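PDB 3D3U: 4-hydroxybutyrate CoA-transferase from Porphyromonas gingivalis, which probably transfers coenzyme A from an acyl-CoA to a carboxylic acid, with 4-hydroxybutyrate a likely substrate. Local coordinates for residues L6-Q9 / R10-S13; V38-S41 / Q42-R46; R399-L403 / R404-E408; A414-D417 / F418-A421. All blocks are in the same frame, centred on the assembly; numbering follows the deposited sequence.

Overall arrangement
Interactions 1 and 2 lie in the N-terminal part of the chain, with centres about 19 Å apart; interactions 3 and 4 lie in the C-terminal part, about 18 Å apart and more than 50 Å from the first two, centre to centre. Interaction 2 sits within one helix of a parallel-sheet domain, with a Met-aromatic pair facing the sheet. Interactions 2 and 3 are partly buried, interaction 2 with the larger share of buried residues, while interactions 1 and 4 are surface contacts. Interactions 1, 3 and 4 mark helix ends, where arginines, backbone carbonyls and a threonine hydroxyl carry the chemistry. Interactions 3 and 4 occupy the starts of two consecutive helices, 403-413 and 418-427.

Interaction 1: L6-Q9 / R10-S13; sequences LYRQ and RVCS
The carbonyl oxygen of Tyr7 is approached by two backbone N-H groups as helix 4-10 gives way to the following loop. Arg10 N lies 3.3 Å from Tyr7 O in a weak but fairly straight bond. Val11 N stands equally far, 3.3 Å from Tyr7 O, in a second weak bond that is more strongly bent, so the oxygen is shared rather than firmly held. Beyond this turn two arginines are flanked by aliphatic groups. Leu6 and Arg10 run side by side in the same direction: Leu6 CG is 3.8 Å from Arg10 CD, and Leu6 CD2 rests 4.0 Å above the Arg10 guanidinium plane, displaced toward its rim. Arg10 NE has a weak bond to Leu174 O. Val11 places CG2 opposite its own backbone N, which leaves CG1 directed back at the helix. There CG1 lies over one face of the Arg8 guanidinium, 4.2 Å from Arg8 NH1. The polar end of Arg8 belongs to Glu179, with which NH2 forms a salt bridge; the same carboxylate is hydrogen-bonded to Tyr7 OH through its other oxygen, so two helix side chains converge on it. The backbones of Arg10 and Cys12 bond to Ile177, binding the loop alongside strand 176-180. At the far end of the segment, the Ser13 side chain caps a backbone N at the start of helix 14-21, and Ser13 N bonds to Glu16 OE1. This reciprocal pattern is consistent with a capping box, at a helix-loop-helix passage along the edge strand of the N-terminal parallel sheet.

Interaction 2: V38-S41 / Q42-R46; sequences VRFS and QAMYR
Phe40 and Met44, one helical turn apart, make a Met-aromatic contact on helix 38-46, the helix of the beta-alpha-beta unit that links strands 27-30 and 54-57. The two side chains pass each other at a slant. Met44 SD comes 3.8 Å from Phe40 CE1, and it lies 4.9 Å from the ring centroid along a line 71° off the ring normal, an oblique approach. Met44 reaches this place because CG lies opposite its carbonyl carbon (chi1 -75°), which swings the thioether back along the helix toward the ring; the chain then bends at its last torsion and carries CE away. Both residues also touch Phe30 of strand 27-30 and Val18 of helix 14-21, so the pair packs between this helix, the sheet and a neighbouring helix.

Arg39 turns elsewhere: its NH2 forms a salt bridge with Glu182 and its NE one with Glu155, whose carboxylate also accepts the N-H of Phe40 in the first turn. Backbone bonds of the alpha-helical pattern set the spacing of all these side chains. Gln42 N is 2.7 Å from Val38 O, Ala43 N is 2.7 Å from Arg39 O, and Met44 N is 3.0 Å from Phe40 O. On the side of the helix away from the sheet, Ser41 OG has a weak bond to Pro66 O. Val38 and Gln42 form a second pair, on a more exposed flank. They lie side by side and point the same way, with Val38 CG2 3.6 Å from Gln42 OE1.

Interaction 3: R399-L403 / R404-E408; sequences RGATL and RQRAE
Extended backbone through Ala401 and Thr402 turns into helix 403-413, where Arg406 N bonds to Thr402 O at 3.1 Å. This is a helix start, reached after the short loop that follows edge strand 394-397 of the C-terminal mixed sheet. Gln405 folds back over the incoming chain: with CG opposite its carbonyl carbon (chi1 -39°) and the rest of the side chain extended, OE1 accepts the N-H of Thr402, the distance from Thr402 N to Gln405 OE1 being 2.9 Å. That donor is tilted from the amide carbonyl plane. Thr402 is thus held from both its backbone N and its backbone O by the first turn.

Its hydroxyl meets the neighbouring arginine. Arg404 carries CG between its backbone N and carbonyl carbon (chi1 72°), and a further bend brings Arg404 NE to within 3.0 Å of Thr402 OG1. The hydroxyl oxygen lies at the guanidinium edge, in plane, but the N-H points poorly at it, so the bond is weak.

On another side the aliphatic part of Arg406 packs against Ala401 CB through CG, and Arg406 NH1 comes within 3.5 Å of Ala401 O. Ala407 faces Ile426 of helix 418-427, and Ala407 N makes a weak, long bond of 3.4 Å to Leu403 O.

Interaction 4: A414-D417 / F418-A421; sequences AHPD and FRPA
Arg419 reaches back from the first turn of helix 418-427 and donates to Ala414 O, spanning the helix-loop-helix connection between the consecutive helices 403-413 and 418-427, near the C-terminal end of the chain. Arg419 NE makes the better bond, 2.9 Å to Ala414 O, although it approaches from above the carbonyl plane rather than along a lone pair. Arg419 NH1 adds a weak one, 3.2 Å to Ala414 O. The side chain reaches that far because CG lies opposite its carbonyl carbon (chi1 -61°) and the chain is extended from there to NE. Pro416 runs alongside and points the same way, its CG 4.0 Å from Arg419 NH1.

The turn itself is pinned by His415 O. Arg419 N bonds to His415 O at 3.1 Å, and Phe418 N makes a weak, bent bond to it as well. Around the next layer, flat groups are covered by their neighbours along the chain: Pro416 CD sits over the centre of the His415 ring, and Asp417 CB lies 4.1 Å above the Phe418 ring, toward its rim. His415 NE2 also has a weak bond to Asp417 OD1, which ties the imidazole to Asp417, two residues on.

Farther out, Tyr393 makes a cation-pi contact with Arg419 and touches Pro416, while His415 and Phe418 both touch Thr360 in strand 360-361. Pro420 can donate no backbone N-H, and in this first turn Pro420 CD lies 3.4 Å from Pro416 O.

Interaction 1: L6-Q9 / R10-S13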
# COMPACT_ATOMS: atom_id res chain seq x y z
N LEU A 6 32.15 8.96 -9.01
CA LEU A 6 31.11 8.25 -9.78
C LEU A 6 29.78 9.02 -9.87
O LEU A 6 29.13 9.01 -10.91
CB LEU A 6 30.79 6.92 -9.15
CG LEU A 6 30.84 5.83 -10.16
CD1 LEU A 6 32.30 5.94 -10.49
CD2 LEU A 6 30.46 4.57 -9.43
N TYR A 7 29.39 9.65 -8.77
CA TYR A 7 28.18 10.42 -8.77
C TYR A 7 28.35 11.34 -9.93
O TYR A 7 27.47 11.39 -10.79
CB TYR A 7 28.07 11.23 -7.51
CG TYR A 7 26.75 11.96 -7.33
CD1 TYR A 7 25.74 11.36 -6.59
CD2 TYR A 7 26.51 13.24 -7.85
CE1 TYR A 7 24.58 11.98 -6.38
CE2 TYR A 7 25.34 13.88 -7.63
CZ TYR A 7 24.36 13.23 -6.88
OH TYR A 7 23.08 13.75 -6.62
N ARG A 8 29.50 12.02 -10.00
CA ARG A 8 29.69 13.00 -11.03
C ARG A 8 29.65 12.30 -12.37
O ARG A 8 28.97 12.77 -13.23
CB ARG A 8 30.91 13.94 -10.77
CG ARG A 8 30.54 15.22 -9.96
CD ARG A 8 29.28 16.00 -10.63
NE ARG A 8 28.23 16.53 -9.70
CZ ARG A 8 27.17 17.36 -10.03
NH1 ARG A 8 26.99 17.76 -11.31
NH2 ARG A 8 26.31 17.79 -9.06
N GLN A 9 30.29 11.16 -12.55
CA GLN A 9 30.42 10.61 -13.91
C GLN A 9 29.09 10.03 -14.54
O GLN A 9 29.06 9.68 -15.76
CB GLN A 9 31.60 9.60 -13.98
CG GLN A 9 31.66 8.64 -15.24
CD GLN A 9 32.06 7.13 -14.89
OE1 GLN A 9 33.20 6.87 -14.43
NE2 GLN A 9 31.10 6.15 -15.11
N ARG A 10 28.00 9.94 -13.75
CA ARG A 10 26.75 9.22 -14.16
C ARG A 10 25.54 10.14 -14.14
O ARG A 10 24.42 9.74 -14.47
CB ARG A 10 26.47 8.09 -13.17
CG ARG A 10 27.00 6.65 -13.52
CD ARG A 10 27.71 5.98 -12.33
NE ARG A 10 27.61 4.55 -12.27
CZ ARG A 10 28.41 3.72 -12.91
NH1 ARG A 10 29.38 4.13 -13.73
NH2 ARG A 10 28.20 2.44 -12.74
N VAL A 11 25.75 11.37 -13.66
CA VAL A 11 24.69 12.42 -13.75
C VAL A 11 24.41 12.98 -15.20
O VAL A 11 25.36 13.24 -15.94
CB VAL A 11 24.83 13.53 -12.64
CG1 VAL A 11 26.17 13.86 -12.48
CG2 VAL A 11 24.10 14.75 -12.97
N CYS A 12 23.12 13.06 -15.59
CA CYS A 12 22.65 13.63 -16.85
C CYS A 12 21.31 14.32 -16.62
O CYS A 12 20.88 14.51 -15.50
CB CYS A 12 22.57 12.58 -17.96
SG CYS A 12 21.81 11.02 -17.43
N SER A 13 20.67 14.73 -17.70
CA SER A 13 19.36 15.33 -17.66
C SER A 13 18.45 14.18 -17.79
O SER A 13 18.80 13.13 -18.28
CB SER A 13 19.12 16.24 -18.89
OG SER A 13 19.03 15.49 -20.10

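Interaction 2: V38-S41 / Q42-R46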
# COMPACT_ATOMS: atom_id res chain seq x y z
N VAL A 38 8.02 11.25 -12.22
CA VAL A 38 7.29 12.07 -13.11
C VAL A 38 8.24 12.88 -13.98
O VAL A 38 7.90 13.12 -15.15
CB VAL A 38 6.27 12.88 -12.29
CG1 VAL A 38 6.89 13.27 -10.98
CG2 VAL A 38 5.79 14.10 -13.07
N ARG A 39 9.42 13.28 -13.49
CA ARG A 39 10.40 14.02 -14.39
C ARG A 39 10.80 13.27 -15.62
O ARG A 39 10.86 13.80 -16.73
CB ARG A 39 11.67 14.36 -13.66
CG ARG A 39 11.61 15.78 -13.19
CD ARG A 39 10.67 16.02 -12.08
NE ARG A 39 10.61 14.93 -11.09
CZ ARG A 39 9.78 15.01 -10.06
NH1 ARG A 39 9.67 14.03 -9.17
NH2 ARG A 39 9.01 16.11 -9.94
N PHE A 40 11.09 12.01 -15.36
CA PHE A 40 11.29 11.07 -16.37
C PHE A 40 10.06 10.87 -17.22
O PHE A 40 10.20 10.78 -18.45
CB PHE A 40 11.64 9.76 -15.76
CG PHE A 40 12.36 8.83 -16.70
CD1 PHE A 40 11.68 7.96 -17.51
CD2 PHE A 40 13.72 8.85 -16.78
CE1 PHE A 40 12.33 7.08 -18.35
CE2 PHE A 40 14.34 8.00 -17.63
CZ PHE A 40 13.62 7.08 -18.42
N SER A 41 8.85 10.81 -16.66
CA SER A 41 7.64 10.74 -17.55
C SER A 41 7.54 11.97 -18.48
O SER A 41 7.33 11.89 -19.73
CB SER A 41 6.38 10.53 -16.72
OG SER A 41 5.19 10.56 -17.52
N GLN A 42 7.79 13.12 -17.84
CA GLN A 42 7.83 14.49 -18.49
C GLN A 42 8.87 14.32 -19.62
O GLN A 42 8.52 14.54 -20.77
CB GLN A 42 8.17 15.62 -17.43
CG GLN A 42 7.38 16.95 -17.44
CD GLN A 42 6.26 16.96 -16.31
OE1 GLN A 42 6.62 16.93 -15.08
NE2 GLN A 42 4.91 17.01 -16.72
N ALA A 43 10.09 13.84 -19.32
CA ALA A 43 11.08 13.72 -20.44
C ALA A 43 10.71 12.75 -21.56
O ALA A 43 11.12 12.93 -22.66
CB ALA A 43 12.56 13.50 -19.96
N MET A 44 9.96 11.71 -21.24
CA MET A 44 9.50 10.80 -22.28
C MET A 44 8.49 11.50 -23.17
O MET A 44 8.47 11.28 -24.36
CB MET A 44 8.87 9.53 -21.64
CG MET A 44 9.90 8.50 -21.04
SD MET A 44 8.99 7.19 -20.22
CE MET A 44 8.65 6.03 -21.48
N TYR A 45 7.63 12.32 -22.58
CA TYR A 45 6.79 13.20 -23.40
C TYR A 45 7.59 14.07 -24.41
O TYR A 45 7.43 13.94 -25.64
CB TYR A 45 5.96 14.15 -22.56
CG TYR A 45 4.95 14.83 -23.38
CD1 TYR A 45 3.71 14.20 -23.63
CD2 TYR A 45 5.19 16.06 -23.96
CE1 TYR A 45 2.72 14.81 -24.40
CE2 TYR A 45 4.22 16.66 -24.76
CZ TYR A 45 2.97 16.03 -24.99
OH TYR A 45 1.96 16.60 -25.79
N ARG A 46 8.43 14.96 -23.90
CA ARG A 46 9.24 15.74 -24.82
C ARG A 46 9.98 14.92 -25.86
O ARG A 46 10.07 15.36 -26.98
CB ARG A 46 10.26 16.53 -24.06
CG ARG A 46 9.69 17.43 -23.05
CD ARG A 46 10.71 18.41 -22.60
NE ARG A 46 11.60 17.67 -21.79
CZ ARG A 46 11.42 17.50 -20.50
NH1 ARG A 46 10.34 18.07 -19.88
NH2 ARG A 46 12.33 16.72 -19.84

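Interaction 3: R399-L403 / R404-E408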
# COMPACT_ATOMS: atom_id res chain seq x y z
N ARG A 399 -15.59 -16.34 12.11
CA ARG A 399 -14.88 -17.56 12.54
C ARG A 399 -15.84 -18.35 13.47
O ARG A 399 -16.36 -17.80 14.49
CB ARG A 399 -13.45 -17.39 13.15
CG ARG A 399 -12.52 -18.72 13.03
CD ARG A 399 -13.11 -20.17 13.68
NE ARG A 399 -12.01 -21.12 13.99
CZ ARG A 399 -11.51 -21.39 15.21
NH1 ARG A 399 -12.08 -20.87 16.31
NH2 ARG A 399 -10.41 -22.17 15.27
N GLY A 400 -16.10 -19.61 13.07
CA GLY A 400 -16.90 -20.51 13.85
C GLY A 400 -18.40 -20.32 13.68
O GLY A 400 -19.16 -20.50 14.64
N ALA A 401 -18.87 -19.97 12.48
CA ALA A 401 -20.32 -19.78 12.30
C ALA A 401 -20.92 -20.72 11.21
O ALA A 401 -20.25 -20.95 10.19
CB ALA A 401 -20.61 -18.26 12.00
N THR A 402 -22.13 -21.28 11.41
CA THR A 402 -22.82 -22.02 10.30
C THR A 402 -23.18 -21.14 9.13
O THR A 402 -23.47 -19.98 9.29
CB THR A 402 -24.15 -22.66 10.69
OG1 THR A 402 -24.54 -22.17 11.97
CG2 THR A 402 -24.08 -24.23 10.80
N LEU A 403 -23.20 -21.71 7.94
CA LEU A 403 -23.99 -21.13 6.90
C LEU A 403 -25.16 -20.25 7.41
O LEU A 403 -25.22 -19.10 7.02
CB LEU A 403 -24.45 -22.24 5.96
CG LEU A 403 -23.19 -22.65 5.18
CD1 LEU A 403 -23.37 -23.82 4.18
CD2 LEU A 403 -22.68 -21.41 4.51
N ARG A 404 -26.04 -20.75 8.29
CA ARG A 404 -27.19 -19.92 8.82
C ARG A 404 -26.89 -18.75 9.77
O ARG A 404 -27.57 -17.73 9.70
CB ARG A 404 -28.33 -20.74 9.46
CG ARG A 404 -28.04 -21.38 10.84
CD ARG A 404 -27.47 -22.84 10.77
NE ARG A 404 -27.24 -23.52 12.06
CZ ARG A 404 -28.01 -24.51 12.58
NH1 ARG A 404 -29.10 -24.94 11.93
NH2 ARG A 404 -27.70 -25.07 13.76
N GLN A 405 -25.95 -18.89 10.69
CA GLN A 405 -25.57 -17.76 11.55
C GLN A 405 -24.92 -16.60 10.77
O GLN A 405 -25.35 -15.43 10.91
CB GLN A 405 -24.63 -18.20 12.68
CG GLN A 405 -25.01 -19.56 13.24
CD GLN A 405 -24.07 -20.09 14.29
OE1 GLN A 405 -22.86 -20.34 14.05
NE2 GLN A 405 -24.63 -20.32 15.45
N ARG A 406 -23.90 -16.94 9.96
CA ARG A 406 -23.13 -15.98 9.15
C ARG A 406 -24.14 -15.12 8.34
O ARG A 406 -24.09 -13.87 8.36
CB ARG A 406 -22.15 -16.74 8.25
CG ARG A 406 -21.14 -17.63 8.99
CD ARG A 406 -20.47 -18.78 8.11
NE ARG A 406 -19.32 -18.34 7.31
CZ ARG A 406 -18.10 -18.25 7.80
NH1 ARG A 406 -17.87 -18.59 9.07
NH2 ARG A 406 -17.08 -17.80 7.05
N ALA A 407 -25.09 -15.80 7.70
CA ALA A 407 -26.23 -15.21 7.01
C ALA A 407 -26.89 -14.06 7.82
O ALA A 407 -26.97 -12.86 7.36
CB ALA A 407 -27.26 -16.29 6.75
N GLU A 408 -27.36 -14.43 9.01
CA GLU A 408 -28.20 -13.53 9.71
C GLU A 408 -27.43 -12.63 10.72
O GLU A 408 -27.93 -11.59 11.15
CB GLU A 408 -29.54 -14.24 10.09
CG GLU A 408 -29.81 -14.58 11.52
CD GLU A 408 -28.71 -15.42 12.12
OE1 GLU A 408 -29.03 -16.45 12.80
OE2 GLU A 408 -27.52 -15.05 11.93

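Interaction 4: A414-D417 / F418-A421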
# COMPACT_ATOMS: atom_id res chain seq x y z
N ALA A 414 -26.47 -5.00 8.48
CA ALA A 414 -26.94 -4.35 7.29
C ALA A 414 -27.79 -3.10 7.57
O ALA A 414 -28.36 -2.91 8.65
CB ALA A 414 -27.82 -5.36 6.47
N HIS A 415 -27.97 -2.31 6.52
CA HIS A 415 -28.82 -1.18 6.69
C HIS A 415 -30.17 -1.74 6.93
O HIS A 415 -30.54 -2.79 6.34
CB HIS A 415 -28.79 -0.25 5.48
CG HIS A 415 -29.65 0.96 5.66
ND1 HIS A 415 -29.20 2.11 6.28
CD2 HIS A 415 -30.96 1.16 5.38
CE1 HIS A 415 -30.19 2.97 6.36
NE2 HIS A 415 -31.28 2.42 5.84
N PRO A 416 -30.92 -1.03 7.80
CA PRO A 416 -32.31 -1.35 8.13
C PRO A 416 -33.29 -1.49 6.95
O PRO A 416 -34.24 -2.31 7.02
CB PRO A 416 -32.72 -0.18 9.05
CG PRO A 416 -31.48 0.30 9.64
CD PRO A 416 -30.48 0.17 8.57
N ASP A 417 -33.12 -0.71 5.89
CA ASP A 417 -34.12 -0.87 4.76
C ASP A 417 -34.08 -2.28 4.21
O ASP A 417 -35.09 -2.96 4.00
CB ASP A 417 -33.84 0.06 3.58
CG ASP A 417 -33.84 1.52 3.96
OD1 ASP A 417 -34.14 1.85 5.12
OD2 ASP A 417 -33.49 2.40 3.14
N PHE A 418 -32.84 -2.71 4.06
CA PHE A 418 -32.45 -3.92 3.44
C PHE A 418 -32.60 -5.18 4.25
O PHE A 418 -32.80 -6.24 3.64
CB PHE A 418 -31.04 -3.68 3.04
CG PHE A 418 -30.96 -2.75 1.94
CD1 PHE A 418 -29.90 -1.91 1.78
CD2 PHE A 418 -32.04 -2.66 1.07
CE1 PHE A 418 -29.88 -1.05 0.72
CE2 PHE A 418 -32.05 -1.81 0.03
CZ PHE A 418 -31.01 -1.00 -0.17
N ARG A 419 -32.53 -5.07 5.58
CA ARG A 419 -32.80 -6.21 6.47
C ARG A 419 -34.05 -7.07 6.24
O ARG A 419 -33.87 -8.25 6.33
CB ARG A 419 -32.82 -5.80 7.89
CG ARG A 419 -31.56 -5.22 8.40
CD ARG A 419 -31.59 -4.95 9.90
NE ARG A 419 -30.63 -3.89 10.24
CZ ARG A 419 -30.28 -3.52 11.49
NH1 ARG A 419 -29.44 -2.51 11.65
NH2 ARG A 419 -30.81 -4.09 12.55
N PRO A 420 -35.28 -6.57 5.99
CA PRO A 420 -36.34 -7.52 5.61
C PRO A 420 -36.15 -8.11 4.18
O PRO A 420 -36.54 -9.29 3.98
CB PRO A 420 -37.69 -6.75 5.80
CG PRO A 420 -37.33 -5.29 5.85
CD PRO A 420 -35.82 -5.18 6.04
N ALA A 421 -35.60 -7.37 3.21
CA ALA A 421 -35.35 -8.07 1.95
C ALA A 421 -34.36 -9.23 2.32
O ALA A 421 -34.66 -10.41 2.13
CB ALA A 421 -34.81 -7.10 0.82